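Local coordinates for protein inactive glucansucrase (Lactobacillus reuteri, PDB 5JBD) that is an inactive glucansucrase of glycoside hydrolase family 70, built on a TIM-type barrel with a bound calcium ion, at residues D274-I288 and H738-N751. Numbering follows the deposited sequence.
Sequences DGNFDGFRVDAADNI and HKAGLKVQEDIVMN. With CA (calcium ion), chain C.
Asp274 receives ND1 of His738 twice: on its backbone O, with Asp274 O 3.0 Å from His738 ND1, and on OD2, which is approached from above the carboxylate plane. Further on, Glu746 CB sits over the face of the Phe277 ring, a CH-pi contact with the carbon 3.4 Å from the ring centroid, and Val744 CG1 meets the ring's edge. Asp278 then takes the other ring nitrogen: His738 NE2 gives Asp278 OD2 a straighter bond (165°), 2.7 Å long, on its syn lone pair. A second donor, Val744 N, takes the anti lone pair of that oxygen. A short acid suits this place because one oxygen ties the end of helix 727-739 to the start of strand 743-748, while Asp278 N binds Val744 O. Gly279 begins the parallel pairing of strands 279-282 and 743-748, and Gln745 CG packs against its carbonyl carbon. On the helix-facing side, Phe280 rests against Ile748, which also touches Val282, next to helix 249-263. On the other side, Arg281 bends at chi2 (-84°) and runs alongside Asp747. Arg281 NH1 bridges two carboxylates, 2.9 Å from Asp283 OD1, near the guanidinium plane, and as far from Asp747 OD1, which is tilted from it; Tyr707 holds Asp747 OD2. Beyond the strands, two waters link Asp283 to Ile748, Met750 and Asn751. Asn287 O and Asn751 OD1 then bind the calcium ion, the latter at 2.3 Å, with Glu237 and Asp243 completing the protein ligands. The two segments are some 450 residues apart in sequence, in keeping with the circularly permuted barrel of family 70. His738, donating from both nitrogens, is probably doubly protonated; if so, its pairing with two aspartates would add to the Arg281 salt bridges and the calcium ion in joining the segments.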
ATOM      1  N   ASP A 274      17.970  21.750  -2.237  1.00 33.19           N
ATOM      2  CA  ASP A 274      18.434  20.482  -2.794  1.00 33.05           C
ATOM      3  C   ASP A 274      17.580  19.282  -2.319  1.00 30.69           C
ATOM      4  O   ASP A 274      17.926  18.137  -2.592  1.00 29.28           O
ATOM      5  CB  ASP A 274      19.914  20.273  -2.444  1.00 34.53           C
ATOM      6  CG  ASP A 274      20.544  19.110  -3.207  1.00 37.86           C
ATOM      7  OD1 ASP A 274      20.379  19.038  -4.437  1.00 36.51           O
ATOM      8  OD2 ASP A 274      21.185  18.240  -2.584  1.00 36.90           O
ATOM      9  N   GLY A 275      16.457  19.549  -1.655  1.00 29.56           N
ATOM     10  CA  GLY A 275      15.608  18.515  -1.080  1.00 27.22           C
ATOM     11  C   GLY A 275      14.521  18.065  -2.034  1.00 26.61           C
ATOM     12  O   GLY A 275      13.339  18.163  -1.722  1.00 25.08           O
ATOM     13  N   ASN A 276      14.944  17.531  -3.176  0.50 25.92           N
ATOM     14  CA  ASN A 276      14.063  17.153  -4.261  0.50 25.41           C
ATOM     15  C   ASN A 276      14.252  15.668  -4.575  0.50 25.33           C
ATOM     16  O   ASN A 276      15.389  15.199  -4.650  0.50 24.11           O
ATOM     17  CB  ASN A 276      14.444  17.999  -5.493  0.50 26.32           C
ATOM     18  CG  ASN A 276      14.573  19.507  -5.180  0.50 26.73           C
ATOM     19  OD1 ASN A 276      13.617  20.171  -4.783  0.50 25.65           O
ATOM     20  ND2 ASN A 276      15.774  20.046  -5.370  0.50 27.23           N
ATOM     21  N   PHE A 277      13.154  14.927  -4.750  1.00 24.55           N
ATOM     22  CA  PHE A 277      13.245  13.531  -5.143  1.00 24.43           C
ATOM     23  C   PHE A 277      13.797  13.415  -6.583  1.00 24.30           C
ATOM     24  O   PHE A 277      13.560  14.298  -7.420  1.00 24.07           O
ATOM     25  CB  PHE A 277      11.892  12.833  -5.007  1.00 23.38           C
ATOM     26  CG  PHE A 277      11.453  12.637  -3.580  1.00 24.09           C
ATOM     27  CD1 PHE A 277      12.084  11.698  -2.766  1.00 24.11           C
ATOM     28  CD2 PHE A 277      10.410  13.377  -3.041  1.00 24.76           C
ATOM     29  CE1 PHE A 277      11.683  11.515  -1.442  1.00 24.35           C
ATOM     30  CE2 PHE A 277      10.005  13.197  -1.723  1.00 24.48           C
ATOM     31  CZ  PHE A 277      10.640  12.263  -0.921  1.00 24.95           C
ATOM     32  N   ASP A 278      14.541  12.336  -6.830  1.00 23.59           N
ATOM     33  CA  ASP A 278      15.196  12.048  -8.103  1.00 24.10           C
ATOM     34  C   ASP A 278      14.387  11.103  -8.988  1.00 23.82           C
ATOM     35  O   ASP A 278      14.573  11.074 -10.213  1.00 23.67           O
ATOM     36  CB  ASP A 278      16.563  11.429  -7.841  1.00 24.29           C
ATOM     37  CG  ASP A 278      17.461  12.349  -7.046  1.00 25.20           C
ATOM     38  OD1 ASP A 278      17.895  13.385  -7.605  1.00 24.13           O
ATOM     39  OD2 ASP A 278      17.695  12.063  -5.843  1.00 25.14           O
ATOM     40  N   GLY A 279      13.513  10.317  -8.375  1.00 23.07           N
ATOM     41  CA  GLY A 279      12.709   9.353  -9.100  1.00 22.85           C
ATOM     42  C   GLY A 279      11.672   8.729  -8.203  1.00 22.24           C
ATOM     43  O   GLY A 279      11.471   9.201  -7.075  1.00 21.99           O
ATOM     44  N   PHE A 280      11.014   7.680  -8.698  1.00 21.03           N
ATOM     45  CA  PHE A 280       9.890   7.066  -7.991  1.00 22.48           C
ATOM     46  C   PHE A 280       9.959   5.561  -7.822  1.00 22.72           C
ATOM     47  O   PHE A 280      10.448   4.828  -8.698  1.00 22.15           O
ATOM     48  CB  PHE A 280       8.587   7.396  -8.713  1.00 24.02           C
ATOM     49  CG  PHE A 280       8.337   8.863  -8.841  1.00 24.33           C
ATOM     50  CD1 PHE A 280       8.039   9.625  -7.708  1.00 25.06           C
ATOM     51  CD2 PHE A 280       8.407   9.500 -10.075  1.00 23.92           C
ATOM     52  CE1 PHE A 280       7.807  10.986  -7.810  1.00 24.41           C
ATOM     53  CE2 PHE A 280       8.173  10.867 -10.178  1.00 24.84           C
ATOM     54  CZ  PHE A 280       7.873  11.609  -9.051  1.00 23.74           C
ATOM     55  N   ARG A 281       9.458   5.109  -6.675  1.00 20.64           N
ATOM     56  CA  ARG A 281       9.011   3.746  -6.493  1.00 20.99           C
ATOM     57  C   ARG A 281       7.507   3.797  -6.718  1.00 21.77           C
ATOM     58  O   ARG A 281       6.804   4.496  -5.992  1.00 22.97           O
ATOM     59  CB  ARG A 281       9.387   3.244  -5.092  1.00 21.36           C
ATOM     60  CG  ARG A 281       9.008   1.810  -4.781  1.00 21.54           C
ATOM     61  CD  ARG A 281       7.571   1.679  -4.300  1.00 22.07           C
ATOM     62  NE  ARG A 281       7.265   0.368  -3.722  1.00 22.57           N
ATOM     63  CZ  ARG A 281       6.070   0.023  -3.233  1.00 23.15           C
ATOM     64  NH1 ARG A 281       5.058   0.881  -3.251  1.00 22.95           N
ATOM     65  NH2 ARG A 281       5.892  -1.176  -2.697  1.00 24.78           N
ATOM     66  N   VAL A 282       7.005   3.082  -7.724  1.00 21.97           N
ATOM     67  CA  VAL A 282       5.612   3.228  -8.140  1.00 22.53           C
ATOM     68  C   VAL A 282       4.723   2.169  -7.480  1.00 22.68           C
ATOM     69  O   VAL A 282       4.759   0.982  -7.845  1.00 21.92           O
ATOM     70  CB  VAL A 282       5.471   3.205  -9.671  1.00 23.07           C
ATOM     71  CG1 VAL A 282       4.023   3.451 -10.071  1.00 23.96           C
ATOM     72  CG2 VAL A 282       6.389   4.252 -10.301  1.00 23.05           C
ATOM     73  N   ASP A 283       3.943   2.605  -6.489  1.00 22.43           N
ATOM     74  CA  ASP A 283       3.065   1.709  -5.737  1.00 21.37           C
ATOM     75  C   ASP A 283       1.923   1.195  -6.599  1.00 21.29           C
ATOM     76  O   ASP A 283       1.333   1.956  -7.385  1.00 21.75           O
ATOM     77  CB  ASP A 283       2.467   2.453  -4.541  1.00 22.54           C
ATOM     78  CG  ASP A 283       1.620   1.554  -3.649  1.00 23.42           C
ATOM     79  OD1 ASP A 283       2.166   0.579  -3.076  1.00 22.21           O
ATOM     80  OD2 ASP A 283       0.418   1.837  -3.530  1.00 24.56           O
ATOM     81  N   ALA A 284       1.618  -0.095  -6.477  1.00 21.84           N
ATOM     82  CA  ALA A 284       0.435  -0.695  -7.133  1.00 22.64           C
ATOM     83  C   ALA A 284       0.417  -0.498  -8.651  1.00 22.08           C
ATOM     84  O   ALA A 284      -0.628  -0.239  -9.271  1.00 21.50           O
ATOM     85  CB  ALA A 284      -0.849  -0.143  -6.491  1.00 22.89           C
ATOM     86  N   ALA A 285       1.592  -0.611  -9.264  1.00 23.21           N
ATOM     87  CA  ALA A 285       1.723  -0.386 -10.716  1.00 22.78           C
ATOM     88  C   ALA A 285       0.928  -1.378 -11.558  1.00 22.83           C
ATOM     89  O   ALA A 285       0.651  -1.072 -12.718  1.00 24.05           O
ATOM     90  CB  ALA A 285       3.176  -0.404 -11.138  1.00 22.88           C
ATOM     91  N   ASP A 286       0.523  -2.516 -10.980  1.00 22.18           N
ATOM     92  CA  ASP A 286      -0.349  -3.469 -11.668  1.00 23.52           C
ATOM     93  C   ASP A 286      -1.844  -3.182 -11.514  1.00 24.30           C
ATOM     94  O   ASP A 286      -2.659  -3.909 -12.078  1.00 23.34           O
ATOM     95  CB  ASP A 286      -0.114  -4.935 -11.206  1.00 25.20           C
ATOM     96  CG  ASP A 286       1.362  -5.400 -11.317  1.00 25.26           C
ATOM     97  OD1 ASP A 286       2.158  -4.765 -12.032  1.00 24.17           O
ATOM     98  OD2 ASP A 286       1.688  -6.437 -10.679  1.00 27.91           O
ATOM     99  N   ASN A 287      -2.217  -2.164 -10.736  1.00 24.02           N
ATOM    100  CA  ASN A 287      -3.620  -1.955 -10.370  1.00 24.78           C
ATOM    101  C   ASN A 287      -4.151  -0.573 -10.772  1.00 25.46           C
ATOM    102  O   ASN A 287      -5.185  -0.147 -10.283  1.00 22.89           O
ATOM    103  CB  ASN A 287      -3.770  -2.163  -8.866  1.00 25.43           C
ATOM    104  CG  ASN A 287      -3.086  -3.429  -8.386  1.00 25.28           C
ATOM    105  OD1 ASN A 287      -2.065  -3.347  -7.722  1.00 27.73           O
ATOM    106  ND2 ASN A 287      -3.623  -4.600  -8.744  1.00 25.17           N
ATOM    107  N   ILE A 288      -3.429   0.088 -11.675  1.00 24.68           N
ATOM    108  CA  ILE A 288      -3.759   1.416 -12.166  1.00 24.98           C
ATOM    109  C   ILE A 288      -3.689   1.381 -13.696  1.00 25.37           C
ATOM    110  O   ILE A 288      -2.893   0.637 -14.252  1.00 25.80           O
ATOM    111  CB  ILE A 288      -2.807   2.489 -11.588  1.00 24.93           C
ATOM    112  CG1 ILE A 288      -1.337   2.221 -11.975  1.00 26.01           C
ATOM    113  CG2 ILE A 288      -2.946   2.559 -10.072  1.00 25.26           C
ATOM    114  CD1 ILE A 288      -0.317   3.084 -11.248  1.00 25.32           C
ATOM    115  N   HIS A 738      21.824  13.352  -0.665  1.00 27.52           N
ATOM    116  CA  HIS A 738      22.478  13.862  -1.869  1.00 27.45           C
ATOM    117  C   HIS A 738      23.940  14.219  -1.608  1.00 28.41           C
ATOM    118  O   HIS A 738      24.802  13.874  -2.405  1.00 27.83           O
ATOM    119  CB  HIS A 738      21.758  15.100  -2.420  1.00 28.30           C
ATOM    120  CG  HIS A 738      20.503  14.793  -3.172  1.00 26.83           C
ATOM    121  ND1 HIS A 738      19.523  15.736  -3.371  1.00 26.75           N
ATOM    122  CD2 HIS A 738      20.076  13.666  -3.794  1.00 26.61           C
ATOM    123  CE1 HIS A 738      18.537  15.201  -4.063  1.00 27.01           C
ATOM    124  NE2 HIS A 738      18.843  13.942  -4.325  1.00 26.98           N
ATOM    125  N   LYS A 739      24.207  14.876  -0.478  1.00 30.57           N
ATOM    126  CA  LYS A 739      25.580  15.250  -0.082  1.00 32.90           C
ATOM    127  C   LYS A 739      26.497  14.008   0.045  1.00 31.70           C
ATOM    128  O   LYS A 739      27.671  14.020  -0.375  1.00 29.99           O
ATOM    129  CB  LYS A 739      25.530  16.046   1.235  1.00 36.05           C
ATOM    130  CG  LYS A 739      26.785  16.838   1.603  1.00 42.31           C
ATOM    131  CD  LYS A 739      26.486  17.787   2.775  1.00 47.80           C
ATOM    132  CE  LYS A 739      27.518  18.897   2.978  1.00 53.79           C
ATOM    133  NZ  LYS A 739      28.917  18.496   2.638  1.00 55.08           N
ATOM    134  N   ALA A 740      25.931  12.922   0.565  1.00 30.15           N
ATOM    135  CA  ALA A 740      26.636  11.640   0.677  1.00 30.32           C
ATOM    136  C   ALA A 740      26.785  10.865  -0.646  1.00 28.87           C
ATOM    137  O   ALA A 740      27.439   9.828  -0.671  1.00 29.91           O
ATOM    138  CB  ALA A 740      25.941  10.777   1.715  1.00 31.27           C
ATOM    139  N   GLY A 741      26.161  11.348  -1.730  1.00 28.07           N
ATOM    140  CA  GLY A 741      26.322  10.783  -3.071  1.00 26.47           C
ATOM    141  C   GLY A 741      25.199   9.852  -3.518  1.00 25.89           C
ATOM    142  O   GLY A 741      25.328   9.216  -4.545  1.00 26.84           O
ATOM    143  N   LEU A 742      24.109   9.772  -2.755  1.00 25.08           N
ATOM    144  CA  LEU A 742      22.957   8.920  -3.102  1.00 24.37           C
ATOM    145  C   LEU A 742      21.944   9.683  -3.932  1.00 24.62           C
ATOM    146  O   LEU A 742      21.913  10.925  -3.915  1.00 24.42           O
ATOM    147  CB  LEU A 742      22.234   8.422  -1.833  1.00 25.75           C
ATOM    148  CG  LEU A 742      22.880   7.232  -1.115  1.00 26.33           C
ATOM    149  CD1 LEU A 742      24.190   7.627  -0.466  1.00 27.05           C
ATOM    150  CD2 LEU A 742      21.936   6.611  -0.091  1.00 26.49           C
ATOM    151  N   LYS A 743      21.094   8.935  -4.625  1.00 23.69           N
ATOM    152  CA  LYS A 743      19.859   9.465  -5.193  1.00 25.30           C
ATOM    153  C   LYS A 743      18.718   8.927  -4.363  1.00 24.81           C
ATOM    154  O   LYS A 743      18.865   7.894  -3.700  1.00 24.37           O
ATOM    155  CB  LYS A 743      19.695   9.053  -6.659  1.00 27.34           C
ATOM    156  CG  LYS A 743      20.809   9.571  -7.578  1.00 28.58           C
ATOM    157  CD  LYS A 743      20.785  11.081  -7.720  1.00 30.30           C
ATOM    158  CE  LYS A 743      21.773  11.535  -8.794  1.00 33.57           C
ATOM    159  NZ  LYS A 743      23.095  11.807  -8.206  1.00 35.35           N
ATOM    160  N   VAL A 744      17.593   9.639  -4.385  1.00 24.35           N
ATOM    161  CA  VAL A 744      16.466   9.355  -3.502  1.00 23.89           C
ATOM    162  C   VAL A 744      15.163   9.219  -4.290  1.00 23.13           C
ATOM    163  O   VAL A 744      14.833  10.089  -5.103  1.00 23.68           O
ATOM    164  CB  VAL A 744      16.300  10.488  -2.458  1.00 24.54           C
ATOM    165  CG1 VAL A 744      15.332  10.068  -1.353  1.00 24.65           C
ATOM    166  CG2 VAL A 744      17.645  10.900  -1.861  1.00 25.74           C
ATOM    167  N   GLN A 745      14.402   8.161  -4.021  1.00 21.60           N
ATOM    168  CA  GLN A 745      13.089   7.962  -4.647  1.00 21.16           C
ATOM    169  C   GLN A 745      11.963   8.091  -3.641  1.00 21.76           C
ATOM    170  O   GLN A 745      12.124   7.755  -2.471  1.00 23.77           O
ATOM    171  CB  GLN A 745      12.996   6.599  -5.334  1.00 21.63           C
ATOM    172  CG  GLN A 745      13.954   6.432  -6.511  1.00 21.94           C
ATOM    173  CD  GLN A 745      15.378   6.051  -6.113  1.00 23.53           C
ATOM    174  OE1 GLN A 745      15.595   5.291  -5.165  1.00 24.08           O
ATOM    175  NE2 GLN A 745      16.360   6.596  -6.830  1.00 25.35           N
ATOM    176  N   GLU A 746      10.819   8.587  -4.098  1.00 22.14           N
ATOM    177  CA  GLU A 746       9.607   8.638  -3.270  1.00 21.82           C
ATOM    178  C   GLU A 746       8.648   7.581  -3.760  1.00 21.58           C
ATOM    179  O   GLU A 746       8.509   7.351  -4.961  1.00 22.16           O
ATOM    180  CB  GLU A 746       8.930  10.027  -3.325  1.00 22.02           C
ATOM    181  CG  GLU A 746       7.534  10.131  -2.703  1.00 21.85           C
ATOM    182  CD  GLU A 746       7.456   9.858  -1.196  1.00 22.25           C
ATOM    183  OE1 GLU A 746       8.304   9.107  -0.634  1.00 21.60           O
ATOM    184  OE2 GLU A 746       6.492  10.376  -0.574  1.00 21.25           O
ATOM    185  N   ASP A 747       8.014   6.929  -2.801  1.00 21.49           N
ATOM    186  CA  ASP A 747       6.923   6.004  -3.029  1.00 21.43           C
ATOM    187  C   ASP A 747       5.713   6.824  -3.449  1.00 21.96           C
ATOM    188  O   ASP A 747       5.122   7.515  -2.620  1.00 22.68           O
ATOM    189  CB  ASP A 747       6.634   5.250  -1.716  1.00 22.34           C
ATOM    190  CG  ASP A 747       6.037   3.882  -1.925  1.00 22.24           C
ATOM    191  OD1 ASP A 747       5.215   3.730  -2.846  1.00 23.19           O
ATOM    192  OD2 ASP A 747       6.399   2.951  -1.142  1.00 22.78           O
ATOM    193  N   ILE A 748       5.356   6.759  -4.727  1.00 21.40           N
ATOM    194  CA  ILE A 748       4.230   7.538  -5.277  1.00 22.50           C
ATOM    195  C   ILE A 748       3.036   6.600  -5.381  1.00 23.43           C
ATOM    196  O   ILE A 748       3.182   5.467  -5.840  1.00 23.66           O
ATOM    197  CB  ILE A 748       4.568   8.263  -6.613  1.00 22.11           C
ATOM    198  CG1 ILE A 748       3.417   9.204  -7.021  1.00 22.18           C
ATOM    199  CG2 ILE A 748       4.909   7.286  -7.749  1.00 22.77           C
ATOM    200  CD1 ILE A 748       3.736  10.083  -8.204  1.00 21.95           C
ATOM    201  N   VAL A 749       1.867   7.087  -4.951  1.00 22.91           N
ATOM    202  CA  VAL A 749       0.710   6.232  -4.672  1.00 24.07           C
ATOM    203  C   VAL A 749      -0.519   6.738  -5.421  1.00 24.67           C
ATOM    204  O   VAL A 749      -1.322   7.492  -4.865  1.00 22.95           O
ATOM    205  CB  VAL A 749       0.412   6.183  -3.161  1.00 25.96           C
ATOM    206  CG1 VAL A 749      -0.727   5.206  -2.848  1.00 26.22           C
ATOM    207  CG2 VAL A 749       1.673   5.797  -2.397  1.00 26.29           C
ATOM    208  N   MET A 750      -0.656   6.311  -6.683  1.00 23.70           N
ATOM    209  CA  MET A 750      -1.772   6.737  -7.548  1.00 23.23           C
ATOM    210  C   MET A 750      -3.030   5.880  -7.434  1.00 22.35           C
ATOM    211  O   MET A 750      -4.068   6.270  -7.966  1.00 22.59           O
ATOM    212  CB  MET A 750      -1.334   6.806  -9.020  1.00 23.16           C
ATOM    213  CG  MET A 750      -0.378   7.953  -9.326  1.00 25.02           C
ATOM    214  SD  MET A 750       0.258   8.002 -11.026  1.00 25.81           S
ATOM    215  CE  MET A 750       1.639   6.846 -10.891  1.00 26.97           C
ATOM    216  N   ASN A 751      -2.978   4.742  -6.743  1.00 21.99           N
ATOM    217  CA  ASN A 751      -4.101   3.817  -6.818  1.00 21.98           C
ATOM    218  C   ASN A 751      -5.306   4.270  -6.011  1.00 23.03           C
ATOM    219  O   ASN A 751      -6.428   4.173  -6.510  1.00 21.43           O
ATOM    220  CB  ASN A 751      -3.744   2.411  -6.387  1.00 22.18           C
ATOM    221  CG  ASN A 751      -4.931   1.462  -6.499  1.00 22.15           C
ATOM    222  OD1 ASN A 751      -5.419   1.160  -7.605  1.00 23.80           O
ATOM    223  ND2 ASN A 751      -5.423   1.007  -5.354  1.00 23.60           N
TER
HETATM  224 CA    CA C1701      -7.007   1.002  -9.222  1.00 22.75          CA
HETATM  225  O   HOH W   1      -0.597   3.333  -5.793  1.00 17.68           O
HETATM  226  O   HOH W   2       1.355   4.792  -7.937  1.00 19.41           O
HETATM  227  O   HOH W   3      -6.543   3.365  -9.307  1.00 26.28           O